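Local coordinates for DSBA-like thioredoxin domain-containing protein (Nitrosomonas europaea, PDB 2IN3) that probably acts as a thiol-disulfide oxidoreductase or disulfide isomerase of the DsbA family, FrnE-like subfamily, at residues 13-18 / 91-96; 18-23 / 72-77; 22-27 / 193-198; 77-82 / 121-126; 101-106 / 147-152. All blocks are in the same frame, centred on the assembly; numbering follows the deposited sequence.

Contact 1 (13-18 / 91-96)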
# COMPACT_ATOMS: atom_id res chain seq x y z
N ILE A 13 -0.22 -6.07 2.96
CA ILE A 13 1.18 -5.87 2.64
C ILE A 13 1.20 -5.35 1.22
O ILE A 13 0.90 -6.09 0.25
CB ILE A 13 2.01 -7.18 2.78
CG1 ILE A 13 1.90 -7.73 4.23
CG2 ILE A 13 3.46 -6.91 2.43
CD1 ILE A 13 2.50 -9.12 4.44
N ALA A 14 1.56 -4.09 1.11
CA ALA A 14 1.35 -3.33 -0.14
C ALA A 14 2.25 -2.13 -0.22
O ALA A 14 2.78 -1.67 0.79
CB ALA A 14 -0.10 -2.92 -0.28
N ASP A 15 2.43 -1.65 -1.44
CA ASP A 15 3.21 -0.47 -1.72
C ASP A 15 2.34 0.44 -2.58
O ASP A 15 1.75 -0.03 -3.56
CB ASP A 15 4.45 -0.89 -2.52
CG ASP A 15 5.42 0.25 -2.73
OD1 ASP A 15 5.05 1.25 -3.38
OD2 ASP A 15 6.57 0.15 -2.21
N PRO A 16 2.25 1.74 -2.23
CA PRO A 16 1.47 2.73 -3.00
C PRO A 16 1.86 2.81 -4.49
O PRO A 16 1.04 3.23 -5.31
CB PRO A 16 1.87 4.07 -2.35
CG PRO A 16 2.40 3.74 -1.04
CD PRO A 16 2.96 2.36 -1.10
N MSE A 17 3.10 2.46 -4.83
CA MSE A 17 3.54 2.45 -6.25
C MSE A 17 3.57 1.07 -6.90
O MSE A 17 4.28 0.86 -7.87
CB MSE A 17 4.90 3.14 -6.42
CG MSE A 17 4.84 4.60 -5.99
SE MSE A 17 6.58 5.40 -5.69
CE MSE A 17 7.11 5.80 -7.52
N CYS A 18 2.74 0.18 -6.38
CA CYS A 18 2.45 -1.11 -6.97
C CYS A 18 1.06 -1.05 -7.64
O CYS A 18 0.07 -0.73 -6.98
CB CYS A 18 2.49 -2.16 -5.87
SG CYS A 18 1.76 -3.75 -6.34
N TYR A 91 12.09 5.66 -9.88
CA TYR A 91 11.03 4.87 -9.27
C TYR A 91 11.38 4.46 -7.81
O TYR A 91 11.55 3.27 -7.50
CB TYR A 91 10.73 3.65 -10.17
CG TYR A 91 9.29 3.21 -10.10
CD1 TYR A 91 8.39 3.51 -11.12
CD2 TYR A 91 8.81 2.51 -8.98
CE1 TYR A 91 7.06 3.12 -11.05
CE2 TYR A 91 7.47 2.12 -8.89
CZ TYR A 91 6.61 2.43 -9.93
OH TYR A 91 5.30 2.05 -9.82
N ASP A 92 11.50 5.47 -6.94
CA ASP A 92 11.84 5.27 -5.53
C ASP A 92 10.60 5.11 -4.66
O ASP A 92 9.88 6.09 -4.38
CB ASP A 92 12.71 6.41 -4.99
CG ASP A 92 13.14 6.19 -3.53
OD1 ASP A 92 13.03 5.05 -3.02
OD2 ASP A 92 13.61 7.16 -2.88
N THR A 93 10.33 3.88 -4.23
CA THR A 93 9.10 3.58 -3.50
C THR A 93 9.21 3.83 -1.98
O THR A 93 8.20 3.82 -1.27
CB THR A 93 8.60 2.14 -3.76
OG1 THR A 93 9.58 1.22 -3.31
CG2 THR A 93 8.38 1.86 -5.28
N GLU A 94 10.41 4.08 -1.46
CA GLU A 94 10.58 4.18 -0.01
C GLU A 94 9.89 5.38 0.65
O GLU A 94 9.29 5.22 1.74
CB GLU A 94 12.06 4.07 0.41
CG GLU A 94 12.30 3.97 1.91
CD GLU A 94 12.35 5.32 2.59
OE1 GLU A 94 12.53 6.32 1.86
OE2 GLU A 94 12.23 5.40 3.84
N PRO A 95 10.04 6.61 0.09
CA PRO A 95 9.38 7.74 0.77
C PRO A 95 7.86 7.61 0.93
O PRO A 95 7.34 7.97 1.98
CB PRO A 95 9.75 8.93 -0.11
CG PRO A 95 11.12 8.55 -0.64
CD PRO A 95 10.89 7.10 -1.01
N ALA A 96 7.15 7.09 -0.08
CA ALA A 96 5.72 6.94 0.03
C ALA A 96 5.40 5.90 1.11
O ALA A 96 4.48 6.10 1.90
CB ALA A 96 5.09 6.53 -1.32
O HOH W 1 5.81 3.82 -3.05

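Contact 2 (18-23 / 72-77). With PO4 (phosphate ion), chain B.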
# COMPACT_ATOMS: atom_id res chain seq x y z
N CYS A 18 2.74 0.18 -6.38
CA CYS A 18 2.45 -1.11 -6.97
C CYS A 18 1.06 -1.05 -7.64
O CYS A 18 0.07 -0.73 -6.98
CB CYS A 18 2.49 -2.16 -5.87
SG CYS A 18 1.76 -3.75 -6.34
N SER A 19 0.99 -1.31 -8.95
CA SER A 19 -0.22 -1.05 -9.73
C SER A 19 -1.33 -2.02 -9.37
O SER A 19 -2.47 -1.62 -9.29
CB SER A 19 0.04 -1.01 -11.24
OG SER A 19 0.58 -2.24 -11.71
N TRP A 20 -1.01 -3.29 -9.16
CA TRP A 20 -2.03 -4.25 -8.72
C TRP A 20 -2.57 -3.95 -7.32
O TRP A 20 -3.71 -4.36 -6.99
CB TRP A 20 -1.56 -5.70 -8.84
CG TRP A 20 -1.70 -6.21 -10.26
CD1 TRP A 20 -0.70 -6.42 -11.16
CD2 TRP A 20 -2.92 -6.54 -10.92
NE1 TRP A 20 -1.21 -6.88 -12.35
CE2 TRP A 20 -2.58 -6.99 -12.22
CE3 TRP A 20 -4.27 -6.53 -10.54
CZ2 TRP A 20 -3.54 -7.37 -13.16
CZ3 TRP A 20 -5.23 -6.92 -11.48
CH2 TRP A 20 -4.86 -7.34 -12.76
N CYS A 21 -1.77 -3.26 -6.51
CA CYS A 21 -2.26 -2.75 -5.21
C CYS A 21 -3.34 -1.69 -5.46
O CYS A 21 -4.39 -1.68 -4.76
CB CYS A 21 -1.09 -2.17 -4.36
SG CYS A 21 0.03 -3.51 -3.76
N TRP A 22 -3.11 -0.79 -6.42
CA TRP A 22 -4.18 0.14 -6.81
C TRP A 22 -5.39 -0.61 -7.41
O TRP A 22 -6.53 -0.27 -7.12
CB TRP A 22 -3.63 1.15 -7.80
CG TRP A 22 -4.54 2.22 -8.35
CD1 TRP A 22 -4.63 2.62 -9.66
CD2 TRP A 22 -5.35 3.14 -7.60
NE1 TRP A 22 -5.49 3.70 -9.78
CE2 TRP A 22 -5.94 4.04 -8.53
CE3 TRP A 22 -5.66 3.27 -6.24
CZ2 TRP A 22 -6.82 5.07 -8.13
CZ3 TRP A 22 -6.52 4.31 -5.85
CH2 TRP A 22 -7.09 5.17 -6.79
N GLY A 23 -5.15 -1.65 -8.21
CA GLY A 23 -6.27 -2.48 -8.70
C GLY A 23 -7.10 -3.06 -7.55
O GLY A 23 -8.32 -3.23 -7.65
N HIS A 72 -6.08 -1.65 -15.23
CA HIS A 72 -7.19 -0.80 -15.67
C HIS A 72 -8.33 -1.62 -16.29
O HIS A 72 -9.48 -1.47 -15.91
CB HIS A 72 -6.72 0.24 -16.67
CG HIS A 72 -7.82 1.13 -17.14
ND1 HIS A 72 -8.55 1.91 -16.27
CD2 HIS A 72 -8.34 1.33 -18.37
CE1 HIS A 72 -9.48 2.56 -16.95
NE2 HIS A 72 -9.37 2.24 -18.22
N ILE A 73 -8.01 -2.50 -17.23
CA ILE A 73 -9.09 -3.21 -17.91
C ILE A 73 -9.72 -4.30 -17.04
O ILE A 73 -10.90 -4.61 -17.21
CB ILE A 73 -8.70 -3.73 -19.29
CG1 ILE A 73 -7.68 -4.85 -19.21
CG2 ILE A 73 -8.24 -2.56 -20.20
CD1 ILE A 73 -7.47 -5.50 -20.59
N THR A 74 -8.97 -4.83 -16.08
CA THR A 74 -9.45 -5.88 -15.18
C THR A 74 -10.33 -5.32 -14.04
O THR A 74 -11.35 -5.93 -13.67
CB THR A 74 -8.26 -6.65 -14.55
OG1 THR A 74 -7.50 -7.28 -15.59
CG2 THR A 74 -8.73 -7.73 -13.51
N THR A 75 -9.93 -4.18 -13.53
CA THR A 75 -10.53 -3.62 -12.31
C THR A 75 -11.27 -2.31 -12.52
O THR A 75 -12.04 -1.87 -11.64
CB THR A 75 -9.47 -3.37 -11.18
OG1 THR A 75 -8.65 -2.23 -11.50
CG2 THR A 75 -8.60 -4.62 -10.95
N GLY A 76 -11.00 -1.64 -13.64
CA GLY A 76 -11.57 -0.32 -13.83
C GLY A 76 -10.89 0.82 -13.09
O GLY A 76 -11.33 1.96 -13.24
N GLN A 77 -9.83 0.55 -12.31
CA GLN A 77 -9.13 1.61 -11.57
C GLN A 77 -8.43 2.53 -12.57
O GLN A 77 -7.92 2.05 -13.57
CB GLN A 77 -8.14 1.05 -10.55
CG GLN A 77 -8.81 0.44 -9.31
CD GLN A 77 -9.40 1.52 -8.41
OE1 GLN A 77 -10.50 1.99 -8.64
NE2 GLN A 77 -8.68 1.88 -7.36
P PO4 B . 4.04 -2.90 -11.00
O1 PO4 B . 4.73 -2.98 -12.33
O2 PO4 B . 5.01 -2.88 -9.83
O3 PO4 B . 3.15 -1.70 -10.97
O4 PO4 B . 3.25 -4.20 -10.84

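Contact 3 (22-27 / 193-198). With EDO (1,2-ethanediol), chain F.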
# COMPACT_ATOMS: atom_id res chain seq x y z
N TRP A 22 -3.11 -0.79 -6.42
CA TRP A 22 -4.18 0.14 -6.81
C TRP A 22 -5.39 -0.61 -7.41
O TRP A 22 -6.53 -0.27 -7.12
CB TRP A 22 -3.63 1.15 -7.80
CG TRP A 22 -4.54 2.22 -8.35
CD1 TRP A 22 -4.63 2.62 -9.66
CD2 TRP A 22 -5.35 3.14 -7.60
NE1 TRP A 22 -5.49 3.70 -9.78
CE2 TRP A 22 -5.94 4.04 -8.53
CE3 TRP A 22 -5.66 3.27 -6.24
CZ2 TRP A 22 -6.82 5.07 -8.13
CZ3 TRP A 22 -6.52 4.31 -5.85
CH2 TRP A 22 -7.09 5.17 -6.79
N GLY A 23 -5.15 -1.65 -8.21
CA GLY A 23 -6.27 -2.48 -8.70
C GLY A 23 -7.10 -3.06 -7.55
O GLY A 23 -8.32 -3.23 -7.65
N PHE A 24 -6.41 -3.35 -6.45
CA PHE A 24 -6.99 -4.07 -5.31
C PHE A 24 -7.58 -3.09 -4.30
O PHE A 24 -8.24 -3.53 -3.35
CB PHE A 24 -5.84 -4.86 -4.65
CG PHE A 24 -6.27 -5.90 -3.65
CD1 PHE A 24 -6.92 -7.05 -4.06
CD2 PHE A 24 -5.99 -5.72 -2.28
CE1 PHE A 24 -7.28 -8.04 -3.13
CE2 PHE A 24 -6.32 -6.71 -1.34
CZ PHE A 24 -6.96 -7.87 -1.78
N ALA A 25 -7.34 -1.79 -4.47
CA ALA A 25 -7.86 -0.82 -3.47
C ALA A 25 -9.38 -0.97 -3.16
O ALA A 25 -9.77 -0.95 -1.98
CB ALA A 25 -7.47 0.63 -3.80
N PRO A 26 -10.24 -1.14 -4.20
CA PRO A 26 -11.66 -1.36 -3.88
C PRO A 26 -11.93 -2.65 -3.09
O PRO A 26 -12.91 -2.71 -2.34
CB PRO A 26 -12.31 -1.45 -5.26
CG PRO A 26 -11.42 -0.63 -6.15
CD PRO A 26 -10.04 -1.02 -5.67
N VAL A 27 -11.10 -3.68 -3.28
CA VAL A 27 -11.32 -4.98 -2.64
C VAL A 27 -10.95 -4.87 -1.15
O VAL A 27 -11.71 -5.26 -0.26
CB VAL A 27 -10.44 -6.07 -3.30
CG1 VAL A 27 -10.61 -7.43 -2.58
CG2 VAL A 27 -10.78 -6.17 -4.80
N THR A 193 -1.40 -13.85 -2.04
CA THR A 193 -0.16 -13.15 -2.39
C THR A 193 -0.19 -12.49 -3.75
O THR A 193 0.76 -12.64 -4.54
CB THR A 193 1.07 -14.06 -2.42
OG1 THR A 193 0.85 -15.08 -3.39
CG2 THR A 193 1.33 -14.67 -1.07
N GLY A 194 -1.26 -11.76 -4.04
CA GLY A 194 -1.48 -11.17 -5.35
C GLY A 194 -2.91 -10.70 -5.37
O GLY A 194 -3.69 -11.05 -4.48
N TYR A 195 -3.25 -9.89 -6.37
CA TYR A 195 -4.64 -9.45 -6.57
C TYR A 195 -5.56 -10.67 -6.72
O TYR A 195 -5.25 -11.60 -7.48
CB TYR A 195 -4.76 -8.60 -7.85
CG TYR A 195 -6.21 -8.30 -8.26
CD1 TYR A 195 -6.89 -7.17 -7.75
CD2 TYR A 195 -6.89 -9.15 -9.12
CE1 TYR A 195 -8.24 -6.93 -8.11
CE2 TYR A 195 -8.20 -8.90 -9.50
CZ TYR A 195 -8.87 -7.80 -8.99
OH TYR A 195 -10.18 -7.60 -9.39
N ARG A 196 -6.68 -10.67 -6.01
CA ARG A 196 -7.77 -11.63 -6.31
C ARG A 196 -9.07 -10.86 -6.11
O ARG A 196 -9.10 -9.88 -5.34
CB ARG A 196 -7.71 -12.88 -5.40
CG ARG A 196 -6.48 -13.82 -5.65
CD ARG A 196 -6.50 -15.12 -4.82
NE ARG A 196 -7.42 -16.10 -5.43
CZ ARG A 196 -7.78 -17.28 -4.90
NH1 ARG A 196 -8.64 -18.05 -5.55
NH2 ARG A 196 -7.28 -17.70 -3.73
N PRO A 197 -10.15 -11.26 -6.79
CA PRO A 197 -11.46 -10.61 -6.60
C PRO A 197 -12.03 -10.78 -5.19
O PRO A 197 -11.63 -11.70 -4.46
CB PRO A 197 -12.36 -11.31 -7.63
CG PRO A 197 -11.41 -11.90 -8.64
CD PRO A 197 -10.19 -12.29 -7.86
N ILE A 198 -12.93 -9.88 -4.81
CA ILE A 198 -13.55 -9.87 -3.48
C ILE A 198 -14.23 -11.22 -3.13
O ILE A 198 -14.23 -11.63 -1.96
CB ILE A 198 -14.53 -8.65 -3.32
CG1 ILE A 198 -15.01 -8.43 -1.89
CG2 ILE A 198 -15.76 -8.77 -4.21
CD1 ILE A 198 -13.93 -8.14 -0.89
C1 EDO F . -0.09 -15.01 -8.92
O1 EDO F . -0.75 -13.74 -8.95
C2 EDO F . 0.85 -15.08 -7.71
O2 EDO F . 0.09 -14.95 -6.48

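Contact 4 (77-82 / 121-126)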
# COMPACT_ATOMS: atom_id res chain seq x y z
N GLN A 77 -9.83 0.55 -12.31
CA GLN A 77 -9.13 1.61 -11.57
C GLN A 77 -8.43 2.53 -12.57
O GLN A 77 -7.92 2.05 -13.57
CB GLN A 77 -8.14 1.05 -10.55
CG GLN A 77 -8.81 0.44 -9.31
CD GLN A 77 -9.40 1.52 -8.41
OE1 GLN A 77 -10.50 1.99 -8.64
NE2 GLN A 77 -8.68 1.88 -7.36
N PRO A 78 -8.50 3.86 -12.34
CA PRO A 78 -8.03 4.80 -13.37
C PRO A 78 -6.48 4.95 -13.40
O PRO A 78 -5.82 4.82 -12.37
CB PRO A 78 -8.69 6.12 -12.95
CG PRO A 78 -8.79 5.99 -11.42
CD PRO A 78 -9.10 4.55 -11.18
N PHE A 79 -5.95 5.23 -14.59
CA PHE A 79 -4.54 5.60 -14.78
C PHE A 79 -4.51 6.68 -15.85
O PHE A 79 -5.31 6.64 -16.77
CB PHE A 79 -3.70 4.41 -15.31
CG PHE A 79 -3.59 3.24 -14.35
CD1 PHE A 79 -2.43 3.06 -13.59
CD2 PHE A 79 -4.60 2.29 -14.29
CE1 PHE A 79 -2.28 1.96 -12.75
CE2 PHE A 79 -4.49 1.19 -13.42
CZ PHE A 79 -3.35 1.03 -12.65
N THR A 80 -3.60 7.63 -15.73
CA THR A 80 -3.33 8.61 -16.78
C THR A 80 -2.14 8.13 -17.57
O THR A 80 -1.02 8.10 -17.07
CB THR A 80 -3.07 10.00 -16.22
OG1 THR A 80 -4.13 10.32 -15.32
CG2 THR A 80 -3.03 11.04 -17.34
N PHE A 81 -2.40 7.69 -18.80
CA PHE A 81 -1.37 7.05 -19.59
C PHE A 81 -0.58 8.07 -20.37
O PHE A 81 0.60 7.86 -20.65
CB PHE A 81 -1.99 6.00 -20.53
CG PHE A 81 -2.45 4.78 -19.83
CD1 PHE A 81 -1.55 3.84 -19.40
CD2 PHE A 81 -3.80 4.58 -19.56
CE1 PHE A 81 -1.98 2.70 -18.73
CE2 PHE A 81 -4.23 3.44 -18.89
CZ PHE A 81 -3.32 2.51 -18.48
N GLU A 82 -1.23 9.18 -20.71
CA GLU A 82 -0.58 10.25 -21.49
C GLU A 82 0.60 10.81 -20.69
O GLU A 82 0.43 11.24 -19.55
CB GLU A 82 -1.58 11.36 -21.82
CG GLU A 82 -2.69 10.98 -22.81
CD GLU A 82 -3.73 10.00 -22.23
OE1 GLU A 82 -3.92 9.97 -20.97
OE2 GLU A 82 -4.34 9.26 -23.04
N ALA A 121 -2.78 10.06 -6.53
CA ALA A 121 -1.95 11.20 -6.89
C ALA A 121 -0.89 10.77 -7.89
O ALA A 121 -0.51 11.54 -8.77
CB ALA A 121 -1.32 11.82 -5.67
N PHE A 122 -0.39 9.55 -7.70
CA PHE A 122 0.60 8.98 -8.58
C PHE A 122 0.00 8.50 -9.92
O PHE A 122 0.38 8.99 -10.99
CB PHE A 122 1.31 7.84 -7.87
CG PHE A 122 2.39 7.18 -8.69
CD1 PHE A 122 3.46 7.93 -9.21
CD2 PHE A 122 2.37 5.82 -8.90
CE1 PHE A 122 4.47 7.31 -9.95
CE2 PHE A 122 3.38 5.19 -9.65
CZ PHE A 122 4.42 5.94 -10.18
N TYR A 123 -0.93 7.55 -9.86
CA TYR A 123 -1.44 6.93 -11.09
C TYR A 123 -2.30 7.84 -11.95
O TYR A 123 -2.23 7.80 -13.19
CB TYR A 123 -2.16 5.62 -10.79
CG TYR A 123 -1.21 4.57 -10.27
CD1 TYR A 123 -0.14 4.13 -11.06
CD2 TYR A 123 -1.35 4.02 -8.99
CE1 TYR A 123 0.76 3.17 -10.60
CE2 TYR A 123 -0.43 3.05 -8.51
CZ TYR A 123 0.60 2.63 -9.35
OH TYR A 123 1.51 1.73 -8.92
N VAL A 124 -3.07 8.71 -11.30
CA VAL A 124 -3.97 9.62 -12.01
C VAL A 124 -3.35 10.99 -12.08
O VAL A 124 -3.25 11.57 -13.16
CB VAL A 124 -5.37 9.66 -11.33
CG1 VAL A 124 -6.35 10.60 -12.09
CG2 VAL A 124 -5.94 8.22 -11.21
N GLY A 125 -2.90 11.50 -10.93
CA GLY A 125 -2.38 12.87 -10.86
C GLY A 125 -1.02 13.02 -11.53
O GLY A 125 -0.62 14.13 -11.87
N GLN A 126 -0.31 11.90 -11.71
CA GLN A 126 1.07 11.90 -12.22
C GLN A 126 2.01 12.70 -11.32
O GLN A 126 2.94 13.37 -11.80
CB GLN A 126 1.12 12.41 -13.67
CG GLN A 126 0.25 11.60 -14.58
CD GLN A 126 0.50 11.85 -16.04
OE1 GLN A 126 0.52 12.98 -16.48
NE2 GLN A 126 0.69 10.78 -16.80
O HOH W 2 0.10 8.30 -14.48

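Contact 5 (101-106 / 147-152)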
# COMPACT_ATOMS: atom_id res chain seq x y z
N VAL A 101 3.73 4.93 7.01
CA VAL A 101 4.20 4.56 8.35
C VAL A 101 4.01 5.76 9.28
O VAL A 101 3.52 5.60 10.40
CB VAL A 101 5.70 4.11 8.36
CG1 VAL A 101 6.24 3.97 9.81
CG2 VAL A 101 5.85 2.80 7.58
N SER A 102 4.40 6.95 8.80
CA SER A 102 4.25 8.19 9.55
C SER A 102 2.80 8.47 10.00
O SER A 102 2.58 8.82 11.16
CB SER A 102 4.76 9.39 8.75
OG SER A 102 6.15 9.30 8.49
N VAL A 103 1.85 8.31 9.08
CA VAL A 103 0.44 8.54 9.40
C VAL A 103 -0.05 7.49 10.41
O VAL A 103 -0.86 7.79 11.29
CB VAL A 103 -0.41 8.54 8.10
CG1 VAL A 103 -1.92 8.51 8.44
CG2 VAL A 103 -0.04 9.76 7.22
N SER A 104 0.48 6.27 10.32
CA SER A 104 0.15 5.24 11.31
C SER A 104 0.53 5.65 12.75
O SER A 104 -0.12 5.21 13.70
CB SER A 104 0.76 3.88 10.95
OG SER A 104 2.12 3.81 11.32
N LEU A 105 1.59 6.46 12.91
CA LEU A 105 2.05 6.97 14.21
C LEU A 105 1.23 8.18 14.67
O LEU A 105 1.11 8.46 15.88
CB LEU A 105 3.53 7.37 14.11
CG LEU A 105 4.49 6.26 13.64
CD1 LEU A 105 5.92 6.71 13.47
CD2 LEU A 105 4.42 5.10 14.60
N ILE A 106 0.71 8.92 13.70
CA ILE A 106 -0.06 10.13 13.97
C ILE A 106 -1.56 9.85 14.19
O ILE A 106 -2.13 10.22 15.23
CB ILE A 106 0.11 11.19 12.84
CG1 ILE A 106 1.59 11.55 12.67
CG2 ILE A 106 -0.72 12.47 13.17
CD1 ILE A 106 1.89 12.38 11.44
N SER A 147 2.73 20.50 10.29
CA SER A 147 3.50 20.59 11.52
C SER A 147 3.55 19.26 12.31
O SER A 147 4.46 19.07 13.14
CB SER A 147 2.96 21.74 12.42
OG SER A 147 1.61 21.34 12.86
N ARG A 148 2.58 18.35 12.06
CA ARG A 148 2.61 17.04 12.69
C ARG A 148 3.28 16.03 11.75
O ARG A 148 4.16 15.27 12.17
CB ARG A 148 1.21 16.59 13.16
CG ARG A 148 0.66 17.38 14.36
CD ARG A 148 -0.89 17.40 14.43
NE ARG A 148 -1.49 16.24 15.10
CZ ARG A 148 -2.32 15.34 14.55
NH1 ARG A 148 -2.69 15.40 13.26
NH2 ARG A 148 -2.78 14.34 15.30
N PHE A 149 2.89 16.06 10.47
CA PHE A 149 3.40 15.11 9.47
C PHE A 149 4.89 15.21 9.18
O PHE A 149 5.58 14.19 9.15
CB PHE A 149 2.64 15.21 8.14
CG PHE A 149 3.16 14.27 7.09
CD1 PHE A 149 2.73 12.95 7.06
CD2 PHE A 149 4.11 14.69 6.15
CE1 PHE A 149 3.22 12.04 6.08
CE2 PHE A 149 4.60 13.80 5.19
CZ PHE A 149 4.16 12.48 5.16
N THR A 150 5.38 16.43 8.90
CA THR A 150 6.77 16.57 8.43
C THR A 150 7.85 16.12 9.45
O THR A 150 8.75 15.37 9.07
CB THR A 150 7.07 17.97 7.86
OG1 THR A 150 6.20 18.23 6.75
CG2 THR A 150 8.50 18.06 7.36
N PRO A 151 7.77 16.56 10.72
CA PRO A 151 8.75 16.04 11.70
C PRO A 151 8.77 14.49 11.78
O PRO A 151 9.87 13.89 11.84
CB PRO A 151 8.29 16.64 13.03
CG PRO A 151 7.58 17.92 12.63
CD PRO A 151 6.85 17.54 11.35
N VAL A 152 7.58 13.88 11.76
CA VAL A 152 7.48 12.41 11.81
C VAL A 152 8.10 11.77 10.57
O VAL A 152 8.95 10.89 10.70
CB VAL A 152 6.02 11.92 12.10
CG1 VAL A 152 5.92 10.37 12.05
CG2 VAL A 152 5.56 12.44 13.48

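Contact 1 (13-18 / 91-96)
Met-17, present as selenomethionine, runs alongside Tyr-91 in the opposite direction. Its CG lies beside the backbone N (chi1 -61°) and the chain bends at chi3 (81°), which swings CE over the middle of the Tyr-91 ring, 4.0 Å from the centroid, in a CH-pi contact. The selenium meets the same ring obliquely, a Met-aromatic contact. At the far end of the ring Tyr-91 OH donates to the backbone O of Met-17 over a short 2.5 Å, with that oxygen in the ring plane. Tyrosine suits the place because one residue offers both a flat surface for the flexible chain and a hydroxyl for the carbonyl.

Thr-93 meets the Met-17 chain too: its CA is 3.8 Å from the selenium of Met-17, and its CG2 packs 3.9 Å from Met-17 CB. The Thr-93 side chain crosses that of Asp-15 at about a right angle, with CB 3.2 Å from Asp-15 OD2. Asp-15 OD1 turns its anti lone pair to Met-17 N at 2.7 Å, forming an Asx turn, and also accepts from a water that donates to Thr-93 O. Beyond this, Pro-16 CG rests on the small Ala-96 CB. Phe-115 and Phe-122 of helix 111-123 touch Pro-16 and Met-17 respectively. The turn carries strand 9-14 into a helix starting with a CxxC pattern, here packed against the start of helix 94-106 in the helical insertion, as in DsbA-like thioredoxin folds.

Contact 2 (18-23 / 72-77)
Gln-77 reaches across one face of the Trp-22 indole, its NE2 3.3 Å above the ring plane, and donates to Trp-22 O at 3.1 Å (N-H...O 150°). The bend at chi2 (-72°) folds the amide back over the ring, the two planes 44° apart, while CB sits above the five-membered ring, 4.0 Å from its centroid, as a CH-pi contact. Gly-23 lies against Thr-75, where a CB would come within a tight 3.3 Å of Thr-75 CG2, so glycine fits the close approach. Trp-20 meets Thr-74 CG2 at its ring edge.

In the second shell, Thr-75 OG1 accepts from Gln-77 N, an ST turn, and bonds to Val-71 O; His-72 ND1 holds Gln-77 O at 2.8 Å. Replacing Trp-22 with an alanine would probably leave Gln-77 without the ring face its NE2 packs against and Pro-78 O without its NE1 donor. The contact joins the start of helix 19-35, where Ser-19 holds a phosphate ion, probably from the crystallisation liquor, to the end of helix 58-75, with helix 111-123 packing on Trp-22.

Contact 3 (22-27 / 193-198)
Aromatic contact comes first: Phe-24 turns its ring edge to Tyr-195, CD1 to CD1 at 3.7 Å, the two side chains meeting at a slant. With CG of Tyr-195 opposite the backbone N (chi1 170°), its ring is put against helix 19-35, CD1 on Phe-24 and CE1 3.7 Å from Gly-23 O. Trp-20 meets Tyr-195 as well.

Aliphatic packing follows. The CD1 end of Ile-198 lies against Val-27 CG1, at 3.8 Å, and against Val-27 O, as the two side chains slide past each other. Leu-201 of helix 198-211 adds to Phe-24 and Val-27.

Polar contact is scant: Arg-196 O lies at the edge of the Phe-24 ring, 3.4 Å from CE1, buried with no hydrogen-bonding partner in the model, so the carbonyl faces the ring-edge hydrogens, with Val-27 CG1 also near. The helix that begins at the CxxC pattern is thus packed against the link between strand 187-192 and the final helix 198-211, an association of elements belonging to the thioredoxin fold.

Contact 4 (77-82 / 121-126)
Tyr-123 O is gripped by two donors: Thr-80 N at 2.9 Å, almost straight (N-H...O 174°), and a water at 2.7 Å that also donates to Thr-80 O. One residue on, Thr-80 OG1 donates to Val-124 O at 2.6 Å, lying in the carbonyl plane on a lone pair. Carbonyls at the end of a helix lack the amides of a next turn, and threonine, with a backbone N-H and a hydroxyl close together, serves two of them.

Gln-126 donates in the reverse sense, from segment 121-126 to the loop. Its chain, extended beyond CG, brings NE2 to Glu-82 O at 2.8 Å (157°), with a second, weak bond to Thr-80 O. Here a leucine would probably leave Glu-82 O without this donor and the loop around Thr-80 less firmly held. Gln-126 has positive phi, turning the backbone away just past the helix end.

Apolar groups complete the seam. The edge of the Phe-79 ring faces the Tyr-123 ring in an offset edge-to-face pair, centroids 5.1 Å apart and planes at 65°. Pro-78 CG touches Val-124 CG2 at 3.6 Å, two compact shapes at the surface. Trp-22 and Trp-68 enlarge the aromatic group around Phe-79 and Tyr-123. The whole is a helix C-terminus met by an extended loop, within the helical region that DsbA-like proteins add to the thioredoxin fold.

Contact 5 (101-106 / 147-152)
Ile-106 spreads from CB over three residues of helix 147-152. One branch, CG2, stands opposite the backbone N and comes to one face of the Arg-148 guanidinium, 3.5 Å from NH2, offset toward the rim. The other branch leaves CB beside the backbone N (chi1 -58°): CG1 passes Val-152 CG2 at 4.1 Å, the two side chains sliding past each other in opposite directions, and the extended chain (chi2 170°) ends with CD1 against Phe-149 CA at 3.7 Å and close to Arg-148 O. An isoleucine suits this place because one branch can lie on the guanidinium face while the other lies along the backbone and Val-152. Arg-148 also has a long, weak ion pair with Glu-107.

Val-152 fits its CG1 against Ser-102 CB at 3.6 Å and against Leu-105 CD1 at 3.9 Å. Serine is small enough to admit it, and its OG is bonded within its own helix to Arg-98 O. Phe-149 turns a ring edge to Val-103, CE1 lying 4.1 Å from Val-103 CG2, while the same CE1 also reaches Ser-102 CB.

The two helical segments approach to 9.5 Å between axes, at 126° between their directions. Around them, helix 132-141 packs on Phe-149, helix 156-171 on Ser-102 and Leu-105, and helix 111-123 on Val-103, which places the contact toward the outside of the helical part of the fold.

From the N terminus, strand 9-14 leads into contact 1, which closes a loop on the start of helix 94-106. Contact 2 is nested inside that loop and ties the start of helix 19-35 to the end of helix 58-75. Contact 3 begins on helix 19-35, as contact 2 does, but closes only before the last helix, so it crosses contact 1 and encloses contacts 4 and 5. Contact 4, sharing Gln-77 with contact 2, crosses both contact 1 and contact 5 to reach the end of helix 111-123. Contact 5, on the far side of the chain's centre from contacts 2 and 3, joins helices 94-106 and 146-154.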